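Local coordinates for protein aldehyde dehydrogenase (Listeria monocytogenes, PDB 3K9D) that probably acts as an oxidoreductase on aldehyde or oxo groups, with NAD or NADP as the electron acceptor, at residues A[19-24]-A[109-114]; A[12-17]-A[183-188]; A[353-358]-A[385-390]. All coordinates share one frame; numbering follows the deposited sequence.

Contact 1. Residues A[19-24]-A[109-114]; sequences ESANKA and LGVVAG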
ATOM      1  N   GLU A  19      -7.557  15.372  15.967  1.00 16.25           N
ATOM      2  CA  GLU A  19      -8.083  16.701  15.609  1.00 22.05           C
ATOM      3  C   GLU A  19      -7.001  17.796  15.528  1.00 21.69           C
ATOM      4  O   GLU A  19      -7.002  18.605  14.592  1.00 16.46           O
ATOM      5  CB  GLU A  19      -9.157  17.110  16.624  1.00 22.57           C
ATOM      6  CG  GLU A  19     -10.011  18.307  16.243  1.00 32.21           C
ATOM      7  CD  GLU A  19     -10.845  18.818  17.411  1.00 42.36           C
ATOM      8  OE1 GLU A  19     -10.269  19.087  18.488  1.00 47.14           O
ATOM      9  OE2 GLU A  19     -12.078  18.961  17.253  1.00 46.90           O
ATOM     10  N   SER A  20      -6.106  17.818  16.517  1.00 15.27           N
ATOM     11  CA  SER A  20      -4.979  18.755  16.548  1.00 23.25           C
ATOM     12  C   SER A  20      -3.980  18.424  15.449  1.00 19.76           C
ATOM     13  O   SER A  20      -3.476  19.315  14.776  1.00 16.37           O
ATOM     14  CB  SER A  20      -4.266  18.709  17.906  1.00 28.43           C
ATOM     15  OG  SER A  20      -5.049  19.298  18.921  1.00 20.43           O
ATOM     16  N   ALA A  21      -3.701  17.132  15.277  1.00 16.38           N
ATOM     17  CA  ALA A  21      -2.790  16.677  14.238  1.00 22.24           C
ATOM     18  C   ALA A  21      -3.321  16.983  12.840  1.00 15.88           C
ATOM     19  O   ALA A  21      -2.540  17.280  11.939  1.00 14.91           O
ATOM     20  CB  ALA A  21      -2.498  15.198  14.394  1.00 20.15           C
ATOM     21  N   ASN A  22      -4.645  16.916  12.681  1.00 21.08           N
ATOM     22  CA  ASN A  22      -5.333  17.230  11.429  1.00 18.98           C
ATOM     23  C   ASN A  22      -5.071  18.680  11.025  1.00 16.75           C
ATOM     24  O   ASN A  22      -4.562  18.946   9.927  1.00 16.19           O
ATOM     25  CB  ASN A  22      -6.835  16.963  11.592  1.00 27.13           C
ATOM     26  CG  ASN A  22      -7.566  16.878  10.280  1.00 30.91           C
ATOM     27  OD1 ASN A  22      -7.041  16.377   9.285  1.00 32.12           O
ATOM     28  ND2 ASN A  22      -8.800  17.357  10.271  1.00 25.43           N
ATOM     29  N   LYS A  23      -5.373  19.596  11.946  1.00 15.58           N
ATOM     30  CA  LYS A  23      -5.130  21.034  11.759  1.00 16.02           C
ATOM     31  C   LYS A  23      -3.660  21.356  11.497  1.00 21.98           C
ATOM     32  O   LYS A  23      -3.335  22.118  10.585  1.00 14.71           O
ATOM     33  CB  LYS A  23      -5.603  21.827  12.984  1.00 18.47           C
ATOM     34  CG  LYS A  23      -7.115  21.901  13.169  1.00 34.35           C
ATOM     35  CD  LYS A  23      -7.446  22.680  14.428  1.00 29.77           C
ATOM     36  CE  LYS A  23      -8.654  22.113  15.151  1.00 52.18           C
ATOM     37  NZ  LYS A  23      -8.657  22.531  16.586  1.00 45.59           N
ATOM     38  N   ALA A  24      -2.778  20.744  12.286  1.00 16.62           N
ATOM     39  CA  ALA A  24      -1.349  21.013  12.212  1.00 16.51           C
ATOM     40  C   ALA A  24      -0.751  20.597  10.874  1.00 14.30           C
ATOM     41  O   ALA A  24       0.153  21.257  10.373  1.00 19.14           O
ATOM     42  CB  ALA A  24      -0.616  20.319  13.368  1.00 11.09           C
ATOM     43  N   LEU A 109       0.180  12.173   3.101  1.00 23.27           N
ATOM     44  CA  LEU A 109      -0.915  11.276   3.461  1.00 18.74           C
ATOM     45  C   LEU A 109      -1.904  11.968   4.410  1.00 19.59           C
ATOM     46  O   LEU A 109      -3.115  11.839   4.241  1.00 19.06           O
ATOM     47  CB  LEU A 109      -0.389   9.937   4.037  1.00 15.36           C
ATOM     48  CG  LEU A 109      -0.248   8.689   3.145  1.00 28.27           C
ATOM     49  CD1 LEU A 109       0.123   9.018   1.689  1.00 27.19           C
ATOM     50  CD2 LEU A 109       0.672   7.578   3.723  1.00  9.02           C
ATOM     51  N   GLY A 110      -1.395  12.745   5.362  1.00 11.50           N
ATOM     52  CA  GLY A 110      -2.236  13.321   6.398  1.00 12.80           C
ATOM     53  C   GLY A 110      -1.773  13.017   7.807  1.00 17.97           C
ATOM     54  O   GLY A 110      -0.627  13.293   8.158  1.00 14.17           O
ATOM     55  N   VAL A 111      -2.662  12.488   8.641  1.00 20.61           N
ATOM     56  CA  VAL A 111      -2.280  12.162  10.027  1.00 17.87           C
ATOM     57  C   VAL A 111      -1.901  10.679  10.110  1.00 23.06           C
ATOM     58  O   VAL A 111      -2.739   9.803   9.871  1.00 22.16           O
ATOM     59  CB  VAL A 111      -3.416  12.445  11.039  1.00 23.35           C
ATOM     60  CG1 VAL A 111      -2.976  12.097  12.463  1.00 15.69           C
ATOM     61  CG2 VAL A 111      -3.868  13.880  10.956  1.00 14.06           C
ATOM     62  N   VAL A 112      -0.633  10.424  10.425  1.00 21.73           N
ATOM     63  CA  VAL A 112      -0.075   9.081  10.548  1.00 20.24           C
ATOM     64  C   VAL A 112      -0.354   8.535  11.956  1.00 18.08           C
ATOM     65  O   VAL A 112      -0.256   9.267  12.947  1.00 17.83           O
ATOM     66  CB  VAL A 112       1.469   9.090  10.262  1.00 20.82           C
ATOM     67  CG1 VAL A 112       2.070   7.697  10.315  1.00 18.18           C
ATOM     68  CG2 VAL A 112       1.763   9.697   8.891  1.00 18.82           C
ATOM     69  N   ALA A 113      -0.731   7.262  12.032  1.00 16.44           N
ATOM     70  CA  ALA A 113      -0.821   6.560  13.305  1.00 18.84           C
ATOM     71  C   ALA A 113       0.398   5.660  13.442  1.00 21.76           C
ATOM     72  O   ALA A 113       0.571   4.703  12.679  1.00 16.00           O
ATOM     73  CB  ALA A 113      -2.086   5.756  13.388  1.00 16.37           C
ATOM     74  N   GLY A 114       1.261   6.001  14.394  1.00 22.13           N
ATOM     75  CA  GLY A 114       2.457   5.213  14.668  1.00 19.29           C
ATOM     76  C   GLY A 114       2.272   4.317  15.880  1.00 18.32           C
ATOM     77  O   GLY A 114       2.112   4.796  17.001  1.00 19.81           O
TER
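Val111, first residue of the 111-114 run of strand 102-116, presses both its methyl groups against helix 6-28 at Ala21 and Asn22. The contact is small, burying 110 Å² over both sides, and the apolar part of it rests on one valine and one alanine. Ala21 CB points toward the strand and meets Val111 CG1 at 3.7 Å; the other branch, CG2, stands 3.9 Å from the same Ala21 CB, so the alanine methyl faces both prongs of the valine. With CG1 anti to the backbone N (chi1 180°), both branches project toward the helix.

Backbone packing makes up the rest. Val111 CG2 lies against the peptide that joins Ala21 to Asn22, 3.7 Å from Ala21 C and 3.6 Å from Asn22 N. This lets the helix come close, with the CA atoms of Asn22 and Val111 6.1 Å apart. The Asn22 side chain adds only a flank, its CB 4.3 Å from Val111 CG2.

No hydrogen bond passes between the two segments; the polar ties run to neighbouring strands. Ala21 O accepts a hydrogen bond from Ser138 OG, at the start of strand 138-143, while the backbone of Val111 bonds to Ala193 and that of Val112 to Ser138 and Val140. Val140 also touches both Ala21 and Val111, widening the apolar patch. A helix laid by small and branched aliphatic side chains on a mixed sheet, here on its parallel strands, is consistent with the layered Rossmann-like cofactor-binding domain of aldehyde dehydrogenases.

Contact 2. Residues A[12-17]-A[183-188]; sequences QEVRNL and TDQLMK
Val14 and Arg15 of helix 6-28 meet Gln185 and Leu186 of helix 180-188, two neighbouring helices on one layer of an alpha/beta domain consistent with the Rossmann-like domain of aldehyde dehydrogenases. The short helical segments run roughly parallel, crossing at -32° with their axes 8.8 Å apart.

On the buried side, Val14 uses one branch. Its CG1, anti to the backbone N, reaches across and settles on the backbone of the other helix, 3.5 Å from Leu186 N. The same methyl touches Leu186 CB at 3.8 Å and Gln185 CG, also at 3.8 Å, so it sits over the link between these two residues. Beneath, Leu186 reaches Val140 and Ser142 of strand 138-143 and Ala113 of strand 102-116, which joins the helix pair to the sheet.

Toward solvent the contact turns polar. The Gln185 chain leaves its helix with CG anti to N, which brings CG against Val14; the bend at chi2 (61°) then carries the amide to Arg15. Arg15 runs extended from CG to NE and crosses the glutamine side chain at about a right angle; its CG lies 4.0 Å from Gln185 CG, an aliphatic contact below the polar one. The guanidinium and amide planes stand nearly perpendicular. OE1 comes to the guanidinium at its edge and close to its plane, whereas the arginine approaches the amide from above the carbonyl plane. The bond that results, Arg15 NE to Gln185 OE1, is 2.9 Å long with an angle of 157° at the hydrogen.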
ATOM      1  N   GLN A  12     -11.532   9.623  24.123  1.00  9.77           N
ATOM      2  CA  GLN A  12     -11.628  11.081  24.038  1.00 17.70           C
ATOM      3  C   GLN A  12     -10.285  11.713  23.675  1.00 13.28           C
ATOM      4  O   GLN A  12     -10.221  12.561  22.785  1.00 13.01           O
ATOM      5  CB  GLN A  12     -12.136  11.680  25.351  1.00  6.81           C
ATOM      6  CG  GLN A  12     -12.439  13.191  25.266  1.00 21.19           C
ATOM      7  CD  GLN A  12     -13.685  13.492  24.447  1.00 25.61           C
ATOM      8  OE1 GLN A  12     -14.798  13.436  24.966  1.00 20.08           O
ATOM      9  NE2 GLN A  12     -13.505  13.815  23.170  1.00  9.74           N
ATOM     10  N   GLU A  13      -9.217  11.251  24.327  1.00 15.73           N
ATOM     11  CA  GLU A  13      -7.885  11.813  24.121  1.00 13.63           C
ATOM     12  C   GLU A  13      -7.434  11.658  22.684  1.00 11.78           C
ATOM     13  O   GLU A  13      -6.952  12.598  22.073  1.00 21.38           O
ATOM     14  CB  GLU A  13      -6.876  11.152  25.046  1.00 13.47           C
ATOM     15  CG  GLU A  13      -5.641  12.002  25.266  1.00 22.83           C
ATOM     16  CD  GLU A  13      -4.437  11.194  25.693  1.00 29.37           C
ATOM     17  OE1 GLU A  13      -4.590  10.000  26.049  1.00 12.61           O
ATOM     18  OE2 GLU A  13      -3.331  11.766  25.668  1.00 24.51           O
ATOM     19  N   VAL A  14      -7.612  10.452  22.159  1.00 19.40           N
ATOM     20  CA  VAL A  14      -7.237  10.092  20.800  1.00 21.08           C
ATOM     21  C   VAL A  14      -7.951  10.944  19.723  1.00 20.15           C
ATOM     22  O   VAL A  14      -7.312  11.437  18.794  1.00 15.10           O
ATOM     23  CB  VAL A  14      -7.457   8.578  20.607  1.00 17.85           C
ATOM     24  CG1 VAL A  14      -7.400   8.199  19.167  1.00 16.76           C
ATOM     25  CG2 VAL A  14      -6.408   7.812  21.405  1.00 14.25           C
ATOM     26  N   ARG A  15      -9.259  11.123  19.867  1.00 18.06           N
ATOM     27  CA  ARG A  15     -10.021  12.062  19.029  1.00 20.77           C
ATOM     28  C   ARG A  15      -9.510  13.520  19.114  1.00 16.99           C
ATOM     29  O   ARG A  15      -9.439  14.197  18.097  1.00 20.92           O
ATOM     30  CB  ARG A  15     -11.505  12.014  19.392  1.00 21.86           C
ATOM     31  CG  ARG A  15     -12.157  10.647  19.217  1.00 17.95           C
ATOM     32  CD  ARG A  15     -13.640  10.744  19.503  1.00 17.70           C
ATOM     33  NE  ARG A  15     -14.290   9.446  19.654  1.00 16.36           N
ATOM     34  CZ  ARG A  15     -15.537   9.278  20.105  1.00 15.71           C
ATOM     35  NH1 ARG A  15     -16.261  10.319  20.478  1.00 11.56           N
ATOM     36  NH2 ARG A  15     -16.060   8.059  20.197  1.00 14.26           N
ATOM     37  N   ASN A  16      -9.133  13.979  20.307  1.00 17.14           N
ATOM     38  CA  ASN A  16      -8.534  15.318  20.473  1.00 19.53           C
ATOM     39  C   ASN A  16      -7.174  15.410  19.778  1.00 15.53           C
ATOM     40  O   ASN A  16      -6.917  16.344  19.026  1.00 18.36           O
ATOM     41  CB  ASN A  16      -8.394  15.696  21.954  1.00 18.41           C
ATOM     42  CG  ASN A  16      -9.730  15.802  22.668  1.00 19.42           C
ATOM     43  OD1 ASN A  16     -10.758  16.082  22.058  1.00 19.92           O
ATOM     44  ND2 ASN A  16      -9.714  15.584  23.975  1.00 17.92           N
ATOM     45  N   LEU A  17      -6.331  14.415  20.028  1.00 15.82           N
ATOM     46  CA  LEU A  17      -5.010  14.295  19.410  1.00 18.49           C
ATOM     47  C   LEU A  17      -5.031  14.227  17.880  1.00 14.63           C
ATOM     48  O   LEU A  17      -4.222  14.867  17.220  1.00 20.94           O
ATOM     49  CB  LEU A  17      -4.270  13.070  19.988  1.00 16.89           C
ATOM     50  CG  LEU A  17      -3.855  13.149  21.466  1.00 16.31           C
ATOM     51  CD1 LEU A  17      -3.298  11.817  21.940  1.00 17.50           C
ATOM     52  CD2 LEU A  17      -2.858  14.254  21.700  1.00 20.02           C
ATOM     53  N   THR A 183      -6.362   2.809  21.215  1.00 11.31           N
ATOM     54  CA  THR A 183      -5.577   2.448  20.032  1.00 17.98           C
ATOM     55  C   THR A 183      -6.484   1.972  18.884  1.00 15.96           C
ATOM     56  O   THR A 183      -6.171   2.187  17.712  1.00  8.66           O
ATOM     57  CB  THR A 183      -4.528   1.363  20.360  1.00 21.70           C
ATOM     58  OG1 THR A 183      -3.606   1.870  21.337  1.00 23.13           O
ATOM     59  CG2 THR A 183      -3.759   0.962  19.108  1.00 19.81           C
ATOM     60  N   ASP A 184      -7.593   1.324  19.229  1.00 11.34           N
ATOM     61  CA  ASP A 184      -8.632   0.988  18.234  1.00 18.78           C
ATOM     62  C   ASP A 184      -9.225   2.245  17.589  1.00 19.30           C
ATOM     63  O   ASP A 184      -9.466   2.274  16.380  1.00 18.48           O
ATOM     64  CB  ASP A 184      -9.768   0.181  18.862  1.00 18.63           C
ATOM     65  CG  ASP A 184     -10.791  -0.281  17.828  1.00 28.49           C
ATOM     66  OD1 ASP A 184     -10.433  -1.131  16.992  1.00 38.18           O
ATOM     67  OD2 ASP A 184     -11.936   0.210  17.845  1.00 30.17           O
ATOM     68  N   GLN A 185      -9.469   3.263  18.408  1.00 16.73           N
ATOM     69  CA  GLN A 185     -10.008   4.538  17.942  1.00 16.55           C
ATOM     70  C   GLN A 185      -8.991   5.235  17.039  1.00 14.43           C
ATOM     71  O   GLN A 185      -9.357   5.763  15.992  1.00 19.36           O
ATOM     72  CB  GLN A 185     -10.435   5.439  19.124  1.00 14.38           C
ATOM     73  CG  GLN A 185     -10.918   6.861  18.755  1.00 10.42           C
ATOM     74  CD  GLN A 185     -12.167   6.892  17.851  1.00 12.60           C
ATOM     75  OE1 GLN A 185     -13.272   7.070  18.327  1.00 17.94           O
ATOM     76  NE2 GLN A 185     -11.975   6.732  16.548  1.00 17.15           N
ATOM     77  N   LEU A 186      -7.714   5.188  17.421  1.00 19.00           N
ATOM     78  CA  LEU A 186      -6.639   5.766  16.603  1.00 15.07           C
ATOM     79  C   LEU A 186      -6.554   5.142  15.225  1.00 15.01           C
ATOM     80  O   LEU A 186      -6.394   5.850  14.226  1.00 18.69           O
ATOM     81  CB  LEU A 186      -5.275   5.669  17.301  1.00 13.78           C
ATOM     82  CG  LEU A 186      -4.050   6.202  16.527  1.00 18.90           C
ATOM     83  CD1 LEU A 186      -4.118   7.735  16.273  1.00 16.96           C
ATOM     84  CD2 LEU A 186      -2.743   5.858  17.230  1.00 18.57           C
ATOM     85  N   MET A 187      -6.665   3.818  15.173  1.00 10.98           N
ATOM     86  CA  MET A 187      -6.562   3.101  13.923  1.00 14.47           C
ATOM     87  C   MET A 187      -7.822   3.298  13.063  1.00 13.56           C
ATOM     88  O   MET A 187      -7.703   3.470  11.858  1.00 15.00           O
ATOM     89  CB  MET A 187      -6.312   1.592  14.155  1.00 14.47           C
ATOM     90  CG  MET A 187      -4.929   1.222  14.726  1.00 14.72           C
ATOM     91  SD  MET A 187      -4.653  -0.568  14.844  1.00 14.12           S
ATOM     92  CE  MET A 187      -6.052  -1.068  15.839  1.00  9.63           C
ATOM     93  N   LYS A 188      -9.004   3.246  13.683  1.00 12.44           N
ATOM     94  CA  LYS A 188     -10.298   3.296  12.946  1.00 18.43           C
ATOM     95  C   LYS A 188     -10.756   4.685  12.497  1.00 22.85           C
ATOM     96  O   LYS A 188     -11.536   4.800  11.547  1.00 19.20           O
ATOM     97  CB  LYS A 188     -11.430   2.615  13.733  1.00 16.44           C
ATOM     98  CG  LYS A 188     -11.383   1.078  13.705  1.00 25.89           C
ATOM     99  CD  LYS A 188     -12.536   0.451  14.487  1.00 39.52           C
ATOM    100  CE  LYS A 188     -12.490  -1.084  14.463  1.00 46.54           C
ATOM    101  NZ  LYS A 188     -12.988  -1.693  13.191  1.00 43.26           N
TER

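Contact 3. Residues A[353-358]-A[385-390]; sequences ETWQEA and IREFAL
Trp355, Phe388 and Glu387 carry this contact between the first turn of helix 355-368 and helix 382-391, two helices packed on the seven-stranded parallel sheet of an alpha/beta domain, consistent with the catalytic domain of aldehyde dehydrogenases.

Trp355 contributes the largest share. Its CG sits between the backbone N and the carbonyl carbon (chi1 71°), and from there the indole extends its six-membered ring toward helix 382-391. Gln356 lies over one face of the indole, with CD 3.5 Å above the plane and toward the rim.

Phe388 comes from the other helix, its side chain sliding past that of Trp355 in the opposite direction. Trp355 CE3 meets the edge of the phenyl ring in its plane, 3.8 Å from Phe388 CE1, while the phenyl atom approaches the indole obliquely. Beyond the tryptophan, the phenyl ring also reaches the backbone at Ala358, whose C is 4.4 Å from Phe388 CZ. Phe225 of strand 223-226 meets the Phe388 ring with planes only slightly inclined and also touches Trp355 and Ala358, so the aromatic cluster continues into the sheet.

Glu387 closes the outer side. Its chain crosses the indole at about a right angle, with CB 3.7 Å from Trp355 CZ3 and CG 3.6 Å from Trp355 CH2. A bend at chi2 (-93°) turns the carboxylate back along the ring rim, its plane 50° from that of the indole. There Glu387 OE2 lies at the indole edge, near the ring plane and 3.3 Å from Trp355 CH2.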
ATOM      1  N   GLU A 353      22.995 -31.133   4.323  1.00 16.11           N
ATOM      2  CA  GLU A 353      24.107 -31.769   3.610  1.00 22.01           C
ATOM      3  C   GLU A 353      24.666 -30.863   2.519  1.00 24.36           C
ATOM      4  O   GLU A 353      25.877 -30.788   2.336  1.00 23.79           O
ATOM      5  CB  GLU A 353      23.741 -33.143   3.017  1.00 17.83           C
ATOM      6  CG  GLU A 353      23.039 -34.139   3.944  1.00 33.13           C
ATOM      7  CD  GLU A 353      23.677 -34.255   5.314  1.00 35.34           C
ATOM      8  OE1 GLU A 353      24.902 -34.494   5.390  1.00 24.45           O
ATOM      9  OE2 GLU A 353      22.936 -34.115   6.315  1.00 35.24           O
ATOM     10  N   THR A 354      23.769 -30.177   1.807  1.00 18.45           N
ATOM     11  CA  THR A 354      24.110 -29.353   0.645  1.00 19.47           C
ATOM     12  C   THR A 354      23.527 -27.941   0.801  1.00 18.79           C
ATOM     13  O   THR A 354      22.728 -27.692   1.699  1.00 16.80           O
ATOM     14  CB  THR A 354      23.539 -29.980  -0.660  1.00 15.11           C
ATOM     15  OG1 THR A 354      22.108 -30.063  -0.549  1.00 21.05           O
ATOM     16  CG2 THR A 354      24.112 -31.398  -0.902  1.00 16.06           C
ATOM     17  N   TRP A 355      23.906 -27.018  -0.077  1.00 15.66           N
ATOM     18  CA  TRP A 355      23.233 -25.707  -0.111  1.00 23.33           C
ATOM     19  C   TRP A 355      21.770 -25.809  -0.557  1.00 17.31           C
ATOM     20  O   TRP A 355      20.944 -25.004  -0.152  1.00 16.70           O
ATOM     21  CB  TRP A 355      23.974 -24.671  -0.961  1.00 17.59           C
ATOM     22  CG  TRP A 355      23.945 -24.868  -2.470  1.00 24.00           C
ATOM     23  CD1 TRP A 355      24.902 -25.471  -3.232  1.00 17.90           C
ATOM     24  CD2 TRP A 355      22.946 -24.385  -3.394  1.00 20.63           C
ATOM     25  NE1 TRP A 355      24.558 -25.417  -4.569  1.00 16.51           N
ATOM     26  CE2 TRP A 355      23.359 -24.766  -4.694  1.00 15.46           C
ATOM     27  CE3 TRP A 355      21.739 -23.690  -3.246  1.00 23.75           C
ATOM     28  CZ2 TRP A 355      22.607 -24.471  -5.835  1.00 15.16           C
ATOM     29  CZ3 TRP A 355      20.986 -23.403  -4.388  1.00 26.74           C
ATOM     30  CH2 TRP A 355      21.423 -23.799  -5.658  1.00 22.99           C
ATOM     31  N   GLN A 356      21.482 -26.802  -1.395  1.00 12.65           N
ATOM     32  CA  GLN A 356      20.138 -27.053  -1.890  1.00 15.55           C
ATOM     33  C   GLN A 356      19.243 -27.445  -0.705  1.00 16.01           C
ATOM     34  O   GLN A 356      18.137 -26.916  -0.562  1.00 16.26           O
ATOM     35  CB  GLN A 356      20.156 -28.128  -2.984  1.00 17.93           C
ATOM     36  CG  GLN A 356      20.840 -27.717  -4.309  1.00 12.05           C
ATOM     37  CD  GLN A 356      22.311 -28.132  -4.412  1.00 27.30           C
ATOM     38  OE1 GLN A 356      23.011 -28.270  -3.409  1.00 25.64           O
ATOM     39  NE2 GLN A 356      22.785 -28.320  -5.635  1.00 22.71           N
ATOM     40  N   GLU A 357      19.759 -28.300   0.179  1.00 15.06           N
ATOM     41  CA  GLU A 357      19.016 -28.737   1.370  1.00 19.38           C
ATOM     42  C   GLU A 357      18.847 -27.590   2.359  1.00 22.22           C
ATOM     43  O   GLU A 357      17.803 -27.451   2.980  1.00 16.92           O
ATOM     44  CB  GLU A 357      19.688 -29.936   2.043  1.00 17.84           C
ATOM     45  CG  GLU A 357      18.733 -30.683   2.989  1.00 31.39           C
ATOM     46  CD  GLU A 357      19.419 -31.683   3.902  1.00 29.11           C
ATOM     47  OE1 GLU A 357      18.739 -32.227   4.791  1.00 41.10           O
ATOM     48  OE2 GLU A 357      20.624 -31.931   3.737  1.00 29.78           O
ATOM     49  N   ALA A 358      19.876 -26.753   2.454  1.00 14.86           N
ATOM     50  CA  ALA A 358      19.877 -25.579   3.302  1.00 15.43           C
ATOM     51  C   ALA A 358      18.798 -24.568   2.870  1.00 22.19           C
ATOM     52  O   ALA A 358      18.089 -23.999   3.711  1.00 17.30           O
ATOM     53  CB  ALA A 358      21.227 -24.953   3.271  1.00 12.93           C
ATOM     54  N   ILE A 385      24.370 -17.452  -3.773  1.00 13.86           N
ATOM     55  CA  ILE A 385      23.745 -16.230  -3.290  1.00 14.69           C
ATOM     56  C   ILE A 385      22.608 -15.770  -4.219  1.00 17.73           C
ATOM     57  O   ILE A 385      21.514 -15.452  -3.748  1.00 16.44           O
ATOM     58  CB  ILE A 385      24.764 -15.077  -3.118  1.00 17.04           C
ATOM     59  CG1 ILE A 385      25.701 -15.323  -1.922  1.00 12.40           C
ATOM     60  CG2 ILE A 385      24.035 -13.746  -2.904  1.00 19.56           C
ATOM     61  CD1 ILE A 385      26.994 -14.548  -1.995  1.00 13.08           C
ATOM     62  N   ARG A 386      22.877 -15.749  -5.525  1.00 17.84           N
ATOM     63  CA  ARG A 386      21.847 -15.438  -6.534  1.00 19.24           C
ATOM     64  C   ARG A 386      20.642 -16.406  -6.503  1.00 22.42           C
ATOM     65  O   ARG A 386      19.507 -15.983  -6.709  1.00 28.50           O
ATOM     66  CB  ARG A 386      22.469 -15.386  -7.929  1.00 13.26           C
ATOM     67  CG  ARG A 386      21.545 -14.808  -8.997  1.00 15.93           C
ATOM     68  CD  ARG A 386      22.068 -15.085 -10.391  1.00 29.44           C
ATOM     69  NE  ARG A 386      21.208 -14.481 -11.408  1.00 25.79           N
ATOM     70  CZ  ARG A 386      21.262 -13.206 -11.787  1.00 38.71           C
ATOM     71  NH1 ARG A 386      22.140 -12.365 -11.233  1.00 31.20           N
ATOM     72  NH2 ARG A 386      20.427 -12.771 -12.722  1.00 26.80           N
ATOM     73  N   GLU A 387      20.892 -17.694  -6.245  1.00 18.54           N
ATOM     74  CA  GLU A 387      19.814 -18.683  -6.113  1.00 18.76           C
ATOM     75  C   GLU A 387      18.944 -18.371  -4.893  1.00 20.60           C
ATOM     76  O   GLU A 387      17.721 -18.454  -4.959  1.00 17.37           O
ATOM     77  CB  GLU A 387      20.375 -20.107  -5.992  1.00 20.01           C
ATOM     78  CG  GLU A 387      21.031 -20.653  -7.257  1.00 22.74           C
ATOM     79  CD  GLU A 387      20.077 -21.458  -8.136  1.00 27.17           C
ATOM     80  OE1 GLU A 387      18.956 -20.984  -8.428  1.00 27.69           O
ATOM     81  OE2 GLU A 387      20.468 -22.567  -8.556  1.00 34.77           O
ATOM     82  N   PHE A 388      19.594 -18.014  -3.786  1.00 16.48           N
ATOM     83  CA  PHE A 388      18.915 -17.573  -2.563  1.00 21.58           C
ATOM     84  C   PHE A 388      18.123 -16.280  -2.810  1.00 19.93           C
ATOM     85  O   PHE A 388      16.960 -16.147  -2.378  1.00 22.09           O
ATOM     86  CB  PHE A 388      19.932 -17.428  -1.403  1.00 15.92           C
ATOM     87  CG  PHE A 388      20.161 -18.716  -0.644  1.00 12.61           C
ATOM     88  CD1 PHE A 388      20.673 -19.843  -1.292  1.00 17.07           C
ATOM     89  CD2 PHE A 388      19.844 -18.815   0.712  1.00 17.08           C
ATOM     90  CE1 PHE A 388      20.867 -21.046  -0.611  1.00 27.80           C
ATOM     91  CE2 PHE A 388      20.025 -20.032   1.408  1.00 14.90           C
ATOM     92  CZ  PHE A 388      20.530 -21.149   0.734  1.00 11.46           C
ATOM     93  N   ALA A 389      18.738 -15.365  -3.559  1.00 16.36           N
ATOM     94  CA  ALA A 389      18.122 -14.088  -3.956  1.00 20.04           C
ATOM     95  C   ALA A 389      16.794 -14.244  -4.724  1.00 17.61           C
ATOM     96  O   ALA A 389      15.849 -13.471  -4.539  1.00 20.08           O
ATOM     97  CB  ALA A 389      19.114 -13.279  -4.780  1.00 13.26           C
ATOM     98  N   LEU A 390      16.728 -15.252  -5.578  1.00 18.38           N
ATOM     99  CA  LEU A 390      15.579 -15.448  -6.454  1.00 21.29           C
ATOM    100  C   LEU A 390      14.482 -16.323  -5.823  1.00 15.88           C
ATOM    101  O   LEU A 390      13.377 -16.402  -6.338  1.00 19.18           O
ATOM    102  CB  LEU A 390      16.052 -16.056  -7.777  1.00 23.39           C
ATOM    103  CG  LEU A 390      16.844 -15.177  -8.755  1.00 19.40           C
ATOM    104  CD1 LEU A 390      17.535 -16.036  -9.797  1.00 26.69           C
ATOM    105  CD2 LEU A 390      15.921 -14.178  -9.431  1.00 21.00           C
TER

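In the fold
Contacts 1 and 2 share helix 6-28 and lie side by side, their centres 11 Å apart; Ala113 CB of the first touches Leu186 CG of the second at 3.7 Å. Contact 1 is buried, with no polar bond between its segments, a valine packing on an alanine and the helix backbone. Contact 2, about two turns earlier, is only partly buried and adds an arginine-glutamine bond at its outer side. Contact 3 belongs to the other alpha/beta domain, across the chain's centre and about 45 Å from contact 1 between centres. Also partly buried, it joins two helices by aromatic rings, with a glutamate at the margin; 385-390 makes a salt bridge and a hydrogen bond to the second subunit, where contact 1 has one packing touch at Leu109.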